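Local coordinates for kynurenine formamidase (Bacillus anthracis, PDB 4CO9), which catalyses the zinc-dependent hydrolysis of N-formyl-L-kynurenine to L-kynurenine and formate, a step of tryptophan degradation by the kynurenine pathway, at residues 15-20 / 29-34; 58-63 / 165-170; 161-166 / 173-178. All coordinates share one frame; numbering follows the deposited sequence. Where two conformers were deposited one is given.

Contact 1: 15-20 / 29-34; sequences LNNDIA and SYEVLW
The backbones come closest at N17 and S29, whose CA atoms are 5.4 Å apart, where a tight turn meets the start of strand 29-34. The turn is type I and runs from N16 to I19, closed by the bond from I19 N to N16 O. N16 adds an Asx turn: its OD1 takes the backbone N of D18 at 3.0 Å, in the carbonyl plane and on a lone pair. This leaves N17 at a corner of the turn, and its side chain carries the contact. CG lies beside the backbone N (chi1 -67°), which sends the amide across to the strand. OD1 accepts from Y30 N at 3.0 Å. That bond is nearly straight, 165° at the hydrogen, and again falls on a lone pair in the carbonyl plane. S29 and E31 pair by backbone with T48 and K46 of strand 44-50, so Y30 N faces the other edge of the strand, and the amide of N17 meets it there. The amide also touches S29, with OD1 3.5 Å from its CA. The phenol of Y30 leads away from the turn, and its OH bonds to D200 of the second subunit. N16 ND2 hydrogen-bonds to S197 OG of that subunit. The contact thus ties a loop to a two-stranded ribbon at the dimer interface, away from the zinc site. E31 was deposited in two conformers, so its part is less certain. In one of them the carboxylate is turned 51° from the amide of N17, and N17 ND2 donates to E31 OE2 at 2.7 Å.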
loop_
_atom_site.group_PDB
_atom_site.type_symbol
_atom_site.label_atom_id
_atom_site.label_comp_id
_atom_site.label_asym_id
_atom_site.label_seq_id
_atom_site.Cartn_x
_atom_site.Cartn_y
_atom_site.Cartn_z
ATOM N N LEU C 15 -9.188 2.031 7.827
ATOM C CA LEU C 15 -9.517 3.269 7.162
ATOM C C LEU C 15 -11.005 3.270 6.829
ATOM O O LEU C 15 -11.473 2.459 6.039
ATOM C CB LEU C 15 -8.697 3.432 5.887
ATOM C CG LEU C 15 -7.195 3.698 6.059
ATOM C CD1 LEU C 15 -6.523 3.621 4.687
ATOM C CD2 LEU C 15 -6.931 5.060 6.697
ATOM N N ASN C 16 -11.724 4.193 7.444
ATOM C CA ASN C 16 -13.145 4.376 7.208
ATOM C C ASN C 16 -13.533 5.791 7.648
ATOM O O ASN C 16 -12.709 6.537 8.209
ATOM C CB ASN C 16 -13.961 3.322 7.934
ATOM C CG ASN C 16 -13.654 3.276 9.419
ATOM O OD1 ASN C 16 -13.777 4.285 10.132
ATOM N ND2 ASN C 16 -13.210 2.126 9.884
ATOM N N ASN C 17 -14.785 6.156 7.404
ATOM C CA ASN C 17 -15.231 7.515 7.657
ATOM C C ASN C 17 -15.159 7.938 9.123
ATOM O O ASN C 17 -15.235 9.127 9.399
ATOM C CB ASN C 17 -16.643 7.735 7.098
ATOM C CG ASN C 17 -16.698 7.687 5.567
ATOM O OD1 ASN C 17 -15.727 7.388 4.889
ATOM N ND2 ASN C 17 -17.866 7.976 5.024
ATOM N N ASP C 18 -15.007 6.989 10.049
ATOM C CA ASP C 18 -14.870 7.303 11.465
ATOM C C ASP C 18 -13.444 7.568 11.940
ATOM O O ASP C 18 -13.250 7.944 13.094
ATOM C CB ASP C 18 -15.455 6.161 12.312
ATOM C CG ASP C 18 -16.939 5.931 12.043
ATOM O OD1 ASP C 18 -17.654 6.908 11.762
ATOM O OD2 ASP C 18 -17.372 4.766 12.122
ATOM N N ILE C 19 -12.443 7.337 11.095
ATOM C CA ILE C 19 -11.063 7.514 11.521
ATOM C C ILE C 19 -10.768 8.987 11.800
ATOM O O ILE C 19 -11.320 9.866 11.169
ATOM C CB ILE C 19 -10.057 6.938 10.507
ATOM C CG1 ILE C 19 -8.696 6.718 11.196
ATOM C CG2 ILE C 19 -9.923 7.814 9.285
ATOM C CD1 ILE C 19 -7.698 5.952 10.364
ATOM N N ALA C 20 -9.903 9.225 12.774
ATOM C CA ALA C 20 -9.460 10.569 13.112
ATOM C C ALA C 20 -8.512 11.124 12.060
ATOM O O ALA C 20 -7.933 10.378 11.261
ATOM C CB ALA C 20 -8.773 10.564 14.467
ATOM N N SER C 29 -12.932 10.044 3.521
ATOM C CA SER C 29 -14.177 9.735 2.840
ATOM C C SER C 29 -14.010 8.579 1.857
ATOM O O SER C 29 -13.274 8.717 0.893
ATOM C CB SER C 29 -14.637 10.998 2.082
ATOM O OG SER C 29 -15.738 10.709 1.276
ATOM N N TYR C 30 -14.683 7.455 2.109
ATOM C CA TYR C 30 -14.961 6.497 1.045
ATOM C C TYR C 30 -16.456 6.519 0.759
ATOM O O TYR C 30 -17.263 6.383 1.678
ATOM C CB TYR C 30 -14.518 5.053 1.363
ATOM C CG TYR C 30 -15.008 4.144 0.256
ATOM C CD1 TYR C 30 -14.287 3.988 -0.918
ATOM C CD2 TYR C 30 -16.243 3.525 0.340
ATOM C CE1 TYR C 30 -14.755 3.217 -1.974
ATOM C CE2 TYR C 30 -16.724 2.761 -0.710
ATOM C CZ TYR C 30 -15.990 2.601 -1.861
ATOM O OH TYR C 30 -16.508 1.826 -2.886
ATOM N N GLU C 31 -16.819 6.701 -0.505
ATOM C CA GLU C 31 -18.230 6.679 -0.905
ATOM C C GLU C 31 -18.424 5.910 -2.209
ATOM O O GLU C 31 -17.545 5.937 -3.067
ATOM C CB GLU C 31 -18.848 8.128 -0.880
ATOM C CG GLU C 31 -18.833 8.881 0.498
ATOM C CD GLU C 31 -19.628 8.213 1.621
ATOM O OE1 GLU C 31 -20.643 7.524 1.374
ATOM O OE2 GLU C 31 -19.229 8.405 2.768
ATOM N N VAL C 32 -19.555 5.207 -2.316
ATOM C CA VAL C 32 -20.019 4.636 -3.571
ATOM C C VAL C 32 -20.748 5.752 -4.318
ATOM O O VAL C 32 -21.829 6.193 -3.906
ATOM C CB VAL C 32 -20.978 3.443 -3.364
ATOM C CG1 VAL C 32 -21.426 2.856 -4.699
ATOM C CG2 VAL C 32 -20.309 2.374 -2.525
ATOM N N LEU C 33 -20.126 6.255 -5.368
ATOM C CA LEU C 33 -20.730 7.323 -6.176
ATOM C C LEU C 33 -21.891 6.820 -7.009
ATOM O O LEU C 33 -22.871 7.524 -7.222
ATOM C CB LEU C 33 -19.737 7.920 -7.154
ATOM C CG LEU C 33 -18.561 8.740 -6.635
ATOM C CD1 LEU C 33 -17.705 9.317 -7.759
ATOM C CD2 LEU C 33 -19.068 9.844 -5.732
ATOM N N TRP C 34 -21.702 5.642 -7.580
ATOM C CA TRP C 34 -22.631 5.106 -8.557
ATOM C C TRP C 34 -22.669 3.599 -8.332
ATOM O O TRP C 34 -21.662 2.925 -8.490
ATOM C CB TRP C 34 -22.059 5.504 -9.919
ATOM C CG TRP C 34 -22.987 5.487 -11.123
ATOM C CD1 TRP C 34 -22.764 4.857 -12.338
ATOM C CD2 TRP C 34 -24.264 6.135 -11.244
ATOM N NE1 TRP C 34 -23.829 5.073 -13.177
ATOM C CE2 TRP C 34 -24.759 5.849 -12.541
ATOM C CE3 TRP C 34 -25.038 6.927 -10.388
ATOM C CZ2 TRP C 34 -25.996 6.327 -12.995
ATOM C CZ3 TRP C 34 -26.280 7.391 -10.837
ATOM C CH2 TRP C 34 -26.740 7.088 -12.131
#

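Contact 2: 58-63 / 165-170; sequences DAPFHF and QLFKHS. With ZN (zinc ion), chain O; ZN (zinc ion), chain P.
D58 meets F167 through its backbone: D58 O lies 3.5 Å from F167 CZ. D58 is the aspartate of the HxGTHxDxPxH signature of the cyclase family, which also supplies H52, H56, P60 and H62. Its carboxylate turns to the metals and bridges them, while its carbonyl lies against the F167 ring. OD1 binds the zinc ion of chain P at 2.1 Å, and OD2 binds the zinc ion of chain O at 2.0 Å. H52 and H56 complete the protein ligands of the first zinc together with E175. Two residues on, P60 starts a run of helical backbone angles that lasts to H62. Its side chain crosses that of F167 at about a right angle, and CG sits over one face, toward the rim. P60 CG is 3.7 Å from the centroid of the F167 ring, 21° off the normal, a CH-pi contact. H62, the inferred proton donor or acceptor, takes no part in the packing on F167. Its ND1 bonds to the backbone O of N43 of the second subunit. F63 ends the segment. F63 CG stands between the backbone N and the carbonyl carbon (chi1 49°), with P60 O over the centre of one ring face. The outer part of the ring meets F167, at planes 44° apart. F167 sits in the last turn of helix 161-168, which S170 closes as the C-prime residue of a Schellman motif. P60 and F63 both approach the F167 ring from the same side, P60 over the face and F63 obliquely, with F63 CZ 3.5 Å from F167 CD2.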
loop_
_atom_site.group_PDB
_atom_site.type_symbol
_atom_site.label_atom_id
_atom_site.label_comp_id
_atom_site.label_asym_id
_atom_site.label_seq_id
_atom_site.Cartn_x
_atom_site.Cartn_y
_atom_site.Cartn_z
ATOM N N ASP C 58 5.861 9.262 6.082
ATOM C CA ASP C 58 6.162 10.642 5.701
ATOM C C ASP C 58 7.314 10.682 4.701
ATOM O O ASP C 58 8.306 9.976 4.867
ATOM C CB ASP C 58 6.628 11.457 6.892
ATOM C CG ASP C 58 5.567 11.673 7.926
ATOM O OD1 ASP C 58 4.371 11.431 7.677
ATOM O OD2 ASP C 58 5.960 12.097 9.037
ATOM N N ALA C 59 7.182 11.509 3.668
ATOM C CA ALA C 59 8.313 11.832 2.792
ATOM C C ALA C 59 8.923 13.143 3.299
ATOM O O ALA C 59 8.232 13.919 3.957
ATOM C CB ALA C 59 7.848 11.992 1.362
ATOM N N PRO C 60 10.209 13.390 3.006
ATOM C CA PRO C 60 10.849 14.615 3.481
ATOM C C PRO C 60 10.151 15.885 2.973
ATOM O O PRO C 60 10.118 16.896 3.676
ATOM C CB PRO C 60 12.274 14.495 2.941
ATOM C CG PRO C 60 12.502 13.025 2.856
ATOM C CD PRO C 60 11.188 12.433 2.454
ATOM N N PHE C 61 9.524 15.807 1.811
ATOM C CA PHE C 61 8.745 16.928 1.293
ATOM C C PHE C 61 7.661 17.424 2.266
ATOM O O PHE C 61 7.275 18.598 2.210
ATOM C CB PHE C 61 8.138 16.564 -0.055
ATOM C CG PHE C 61 7.252 17.643 -0.650
ATOM C CD1 PHE C 61 7.748 18.901 -0.902
ATOM C CD2 PHE C 61 5.926 17.384 -0.965
ATOM C CE1 PHE C 61 6.939 19.881 -1.451
ATOM C CE2 PHE C 61 5.113 18.360 -1.509
ATOM C CZ PHE C 61 5.626 19.617 -1.752
ATOM N N HIS C 62 7.168 16.544 3.144
ATOM C CA HIS C 62 6.182 16.915 4.158
ATOM C C HIS C 62 6.668 18.078 5.030
ATOM O O HIS C 62 5.883 18.964 5.360
ATOM C CB HIS C 62 5.859 15.719 5.043
ATOM C CG HIS C 62 4.919 16.013 6.163
ATOM N ND1 HIS C 62 3.698 16.612 5.974
ATOM C CD2 HIS C 62 5.000 15.746 7.482
ATOM C CE1 HIS C 62 3.076 16.726 7.130
ATOM N NE2 HIS C 62 3.847 16.201 8.065
ATOM N N PHE C 63 7.949 18.100 5.351
ATOM C CA PHE C 63 8.501 19.147 6.234
ATOM C C PHE C 63 9.656 19.971 5.641
ATOM O O PHE C 63 10.195 20.854 6.309
ATOM C CB PHE C 63 8.927 18.510 7.552
ATOM C CG PHE C 63 9.768 17.287 7.384
ATOM C CD1 PHE C 63 11.144 17.396 7.241
ATOM C CD2 PHE C 63 9.183 16.025 7.344
ATOM C CE1 PHE C 63 11.924 16.266 7.086
ATOM C CE2 PHE C 63 9.962 14.885 7.185
ATOM C CZ PHE C 63 11.328 15.013 7.054
ATOM N N GLN C 165 15.696 15.822 11.924
ATOM C CA GLN C 165 16.918 15.132 12.305
ATOM C C GLN C 165 16.917 13.690 11.820
ATOM O O GLN C 165 17.949 13.186 11.368
ATOM C CB GLN C 165 17.154 15.217 13.811
ATOM C CG GLN C 165 17.623 16.592 14.266
ATOM C CD GLN C 165 18.872 17.041 13.524
ATOM O OE1 GLN C 165 19.890 16.351 13.528
ATOM N NE2 GLN C 165 18.791 18.189 12.861
ATOM N N LEU C 166 15.761 13.034 11.896
ATOM C CA LEU C 166 15.658 11.659 11.428
ATOM C C LEU C 166 16.030 11.569 9.962
ATOM O O LEU C 166 16.940 10.816 9.592
ATOM C CB LEU C 166 14.255 11.089 11.673
ATOM C CG LEU C 166 13.937 10.777 13.130
ATOM C CD1 LEU C 166 12.448 10.505 13.321
ATOM C CD2 LEU C 166 14.761 9.607 13.635
ATOM N N PHE C 167 15.384 12.367 9.125
ATOM C CA PHE C 167 15.700 12.307 7.705
ATOM C C PHE C 167 17.130 12.810 7.393
ATOM O O PHE C 167 17.767 12.296 6.472
ATOM C CB PHE C 167 14.592 12.892 6.802
ATOM C CG PHE C 167 13.602 11.841 6.289
ATOM C CD1 PHE C 167 13.938 11.005 5.240
ATOM C CD2 PHE C 167 12.342 11.693 6.861
ATOM C CE1 PHE C 167 13.039 10.058 4.758
ATOM C CE2 PHE C 167 11.435 10.748 6.381
ATOM C CZ PHE C 167 11.787 9.934 5.329
ATOM N N LYS C 168 17.655 13.743 8.186
ATOM C CA LYS C 168 19.060 14.176 8.043
ATOM C C LYS C 168 20.014 12.995 8.211
ATOM O O LYS C 168 21.120 13.011 7.675
ATOM C CB LYS C 168 19.383 15.235 9.089
ATOM C CG LYS C 168 20.602 16.108 8.816
ATOM C CD LYS C 168 20.905 17.020 10.009
ATOM C CE LYS C 168 21.230 18.450 9.595
ATOM N NZ LYS C 168 22.393 18.533 8.691
ATOM N N HIS C 169 19.599 12.004 8.996
ATOM C CA HIS C 169 20.406 10.815 9.261
ATOM C C HIS C 169 19.918 9.583 8.508
ATOM O O HIS C 169 20.213 8.462 8.899
ATOM C CB HIS C 169 20.438 10.538 10.757
ATOM C CG HIS C 169 21.225 11.545 11.529
ATOM N ND1 HIS C 169 20.678 12.726 11.979
ATOM C CD2 HIS C 169 22.522 11.553 11.923
ATOM C CE1 HIS C 169 21.600 13.417 12.623
ATOM N NE2 HIS C 169 22.729 12.728 12.602
ATOM N N SER C 170 19.171 9.814 7.434
ATOM C CA SER C 170 18.685 8.771 6.548
ATOM C C SER C 170 17.715 7.797 7.217
ATOM O O SER C 170 17.593 6.667 6.775
ATOM C CB SER C 170 19.863 8.022 5.905
ATOM O OG SER C 170 20.534 8.878 5.007
HETATM ZN ZN ZN O . 4.996 12.825 10.623
HETATM ZN ZN ZN P . 2.676 11.949 8.756
HETATM O O HOH W 1 3.343 13.612 9.756
HETATM O O HOH W 2 3.744 14.079 12.432
#

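Contact 3: 161-166 / 173-178; sequences AAHHQL and ILENVV. With ZN (zinc ion), chain O; ZN (zinc ion), chain P.
E175 OE1 is gripped by both zinc ions, at 2.4 Å from the zinc of chain P and 2.6 Å from the zinc of chain O, and H163 binds the latter ion across the contact. The two residues come from helix 161-168 and strand 172-175, the last two elements of a beta-alpha-beta unit that starts with strand 144-147. Axes of the short segments pass 10.9 Å apart and run at 142° to each other. The zinc of chain O joins helix and strand across this gap. E175 OE2 binds the zinc of chain O at 2.1 Å, so the carboxylate holds this ion with both oxygens while it bridges to the other. The side chain is extended beyond CG (chi2 159°), which carries the carboxylate out from the strand to the metals. H163 NE2 reaches the same zinc at 2.3 Å. The imidazole and carboxylate planes are 80° apart, and their nearest atoms are close because they share an ion. The other nitrogen of the ring, ND1, bonds to D153 OD2. D153 OD1 also takes the backbone N of A162, so this second-shell carboxylate is held to helix 161-168 and would fix the rotation of the H163 ring. It would probably also make NE2 a stronger donor to the metal. D58 OD2 and two waters complete the coordination of the zinc of chain O. Water 1 bridges the ions, 2.0 Å from each, and water 2 lies at the edge of the H163 ring, in its plane. Toward the helix, beside the metals, the contact is apolar and buried. I173 points at the helix and is met by two residues one turn apart. L166 CD1 packs on I173 CG1, and I173 CD1 lies 3.7 Å from H163 CD2.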
loop_
_atom_site.group_PDB
_atom_site.type_symbol
_atom_site.label_atom_id
_atom_site.label_comp_id
_atom_site.label_asym_id
_atom_site.label_seq_id
_atom_site.Cartn_x
_atom_site.Cartn_y
_atom_site.Cartn_z
ATOM N N ALA C 161 11.662 19.030 15.003
ATOM C CA ALA C 161 13.069 18.704 15.107
ATOM C C ALA C 161 13.314 17.226 14.841
ATOM O O ALA C 161 14.265 16.883 14.161
ATOM C CB ALA C 161 13.597 19.096 16.476
ATOM N N ALA C 162 12.446 16.362 15.359
ATOM C CA ALA C 162 12.610 14.927 15.136
ATOM C C ALA C 162 12.455 14.547 13.681
ATOM O O ALA C 162 13.297 13.822 13.153
ATOM C CB ALA C 162 11.649 14.128 15.996
ATOM N N HIS C 163 11.419 15.054 13.011
ATOM C CA HIS C 163 11.273 14.777 11.570
ATOM C C HIS C 163 12.554 15.158 10.815
ATOM O O HIS C 163 13.099 14.371 10.043
ATOM C CB HIS C 163 10.126 15.562 10.949
ATOM C CG HIS C 163 8.768 15.013 11.242
ATOM N ND1 HIS C 163 8.064 15.346 12.374
ATOM C CD2 HIS C 163 7.969 14.179 10.532
ATOM C CE1 HIS C 163 6.883 14.752 12.347
ATOM N NE2 HIS C 163 6.803 14.035 11.243
ATOM N N HIS C 164 13.015 16.379 11.041
ATOM C CA HIS C 164 14.183 16.897 10.344
ATOM C C HIS C 164 15.442 16.089 10.646
ATOM O O HIS C 164 16.179 15.727 9.733
ATOM C CB HIS C 164 14.414 18.380 10.688
ATOM C CG HIS C 164 13.547 19.316 9.915
ATOM N ND1 HIS C 164 12.344 19.783 10.397
ATOM C CD2 HIS C 164 13.703 19.865 8.691
ATOM C CE1 HIS C 164 11.804 20.588 9.500
ATOM N NE2 HIS C 164 12.609 20.661 8.460
ATOM N N GLN C 165 15.696 15.822 11.924
ATOM C CA GLN C 165 16.918 15.132 12.305
ATOM C C GLN C 165 16.917 13.690 11.820
ATOM O O GLN C 165 17.949 13.186 11.368
ATOM C CB GLN C 165 17.154 15.217 13.811
ATOM C CG GLN C 165 17.623 16.592 14.266
ATOM C CD GLN C 165 18.872 17.041 13.524
ATOM O OE1 GLN C 165 19.890 16.351 13.528
ATOM N NE2 GLN C 165 18.791 18.189 12.861
ATOM N N LEU C 166 15.761 13.034 11.896
ATOM C CA LEU C 166 15.658 11.659 11.428
ATOM C C LEU C 166 16.030 11.569 9.962
ATOM O O LEU C 166 16.940 10.816 9.592
ATOM C CB LEU C 166 14.255 11.089 11.673
ATOM C CG LEU C 166 13.937 10.777 13.130
ATOM C CD1 LEU C 166 12.448 10.505 13.321
ATOM C CD2 LEU C 166 14.761 9.607 13.635
ATOM N N ILE C 173 10.361 7.401 8.257
ATOM C CA ILE C 173 9.352 7.579 9.300
ATOM C C ILE C 173 8.040 6.902 8.949
ATOM O O ILE C 173 7.477 7.139 7.877
ATOM C CB ILE C 173 9.079 9.081 9.546
ATOM C CG1 ILE C 173 10.349 9.761 10.064
ATOM C CG2 ILE C 173 7.932 9.271 10.547
ATOM C CD1 ILE C 173 10.279 11.273 10.080
ATOM N N LEU C 174 7.554 6.095 9.893
ATOM C CA LEU C 174 6.291 5.391 9.796
ATOM C C LEU C 174 5.477 5.734 11.031
ATOM O O LEU C 174 5.964 5.598 12.148
ATOM C CB LEU C 174 6.580 3.890 9.712
ATOM C CG LEU C 174 5.451 2.890 9.902
ATOM C CD1 LEU C 174 4.359 3.092 8.856
ATOM C CD2 LEU C 174 6.008 1.481 9.845
ATOM N N GLU C 175 4.245 6.192 10.835
ATOM C CA GLU C 175 3.394 6.661 11.922
ATOM C C GLU C 175 2.074 5.895 11.984
ATOM O O GLU C 175 1.625 5.321 10.982
ATOM C CB GLU C 175 3.140 8.167 11.774
ATOM C CG GLU C 175 4.371 8.994 12.098
ATOM C CD GLU C 175 4.355 10.395 11.514
ATOM O OE1 GLU C 175 3.592 10.649 10.555
ATOM O OE2 GLU C 175 5.136 11.250 12.023
ATOM N N ASN C 176 1.482 5.869 13.179
ATOM C CA ASN C 176 0.196 5.215 13.435
ATOM C C ASN C 176 0.161 3.701 13.199
ATOM O O ASN C 176 -0.860 3.162 12.784
ATOM C CB ASN C 176 -0.930 5.890 12.635
ATOM C CG ASN C 176 -1.383 7.207 13.244
ATOM O OD1 ASN C 176 -1.279 7.420 14.449
ATOM N ND2 ASN C 176 -1.912 8.088 12.410
ATOM N N VAL C 177 1.250 3.003 13.474
ATOM C CA VAL C 177 1.162 1.543 13.514
ATOM C C VAL C 177 0.362 1.123 14.754
ATOM O O VAL C 177 0.238 1.897 15.693
ATOM C CB VAL C 177 2.527 0.820 13.469
ATOM C CG1 VAL C 177 3.147 0.936 12.085
ATOM C CG2 VAL C 177 3.485 1.321 14.545
ATOM N N VAL C 178 -0.196 -0.077 14.702
ATOM C CA VAL C 178 -1.006 -0.640 15.780
ATOM C C VAL C 178 -0.255 -1.828 16.352
ATOM O O VAL C 178 -0.065 -2.831 15.667
ATOM C CB VAL C 178 -2.348 -1.135 15.237
ATOM C CG1 VAL C 178 -3.226 -1.661 16.365
ATOM C CG2 VAL C 178 -3.043 -0.022 14.472
HETATM ZN ZN ZN O . 4.996 12.825 10.623
HETATM ZN ZN ZN P . 2.676 11.949 8.756
HETATM O O HOH W 1 3.343 13.612 9.756
HETATM O O HOH W 2 3.744 14.079 12.432
#

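From the N terminus, contact 1 comes first and closes a short loop between strand 9-10 and the ribbon strand 29-34. It is complete before the others open, and its centre lies about 29 Å from that of contact 2 and about 26 Å from that of contact 3. Contact 2 spans some hundred residues, from the end of strand 56-58 to the end of helix 161-168. Contact 3 begins on the helix segment where contact 2 ends, and the chain then turns back from the helix onto strand 172-175. Strands 56-58 and 172-175 are antiparallel neighbours in the main sheet. Contacts 2 and 3 both reach the two zinc ions; contacts 1 and 2 both touch the second subunit.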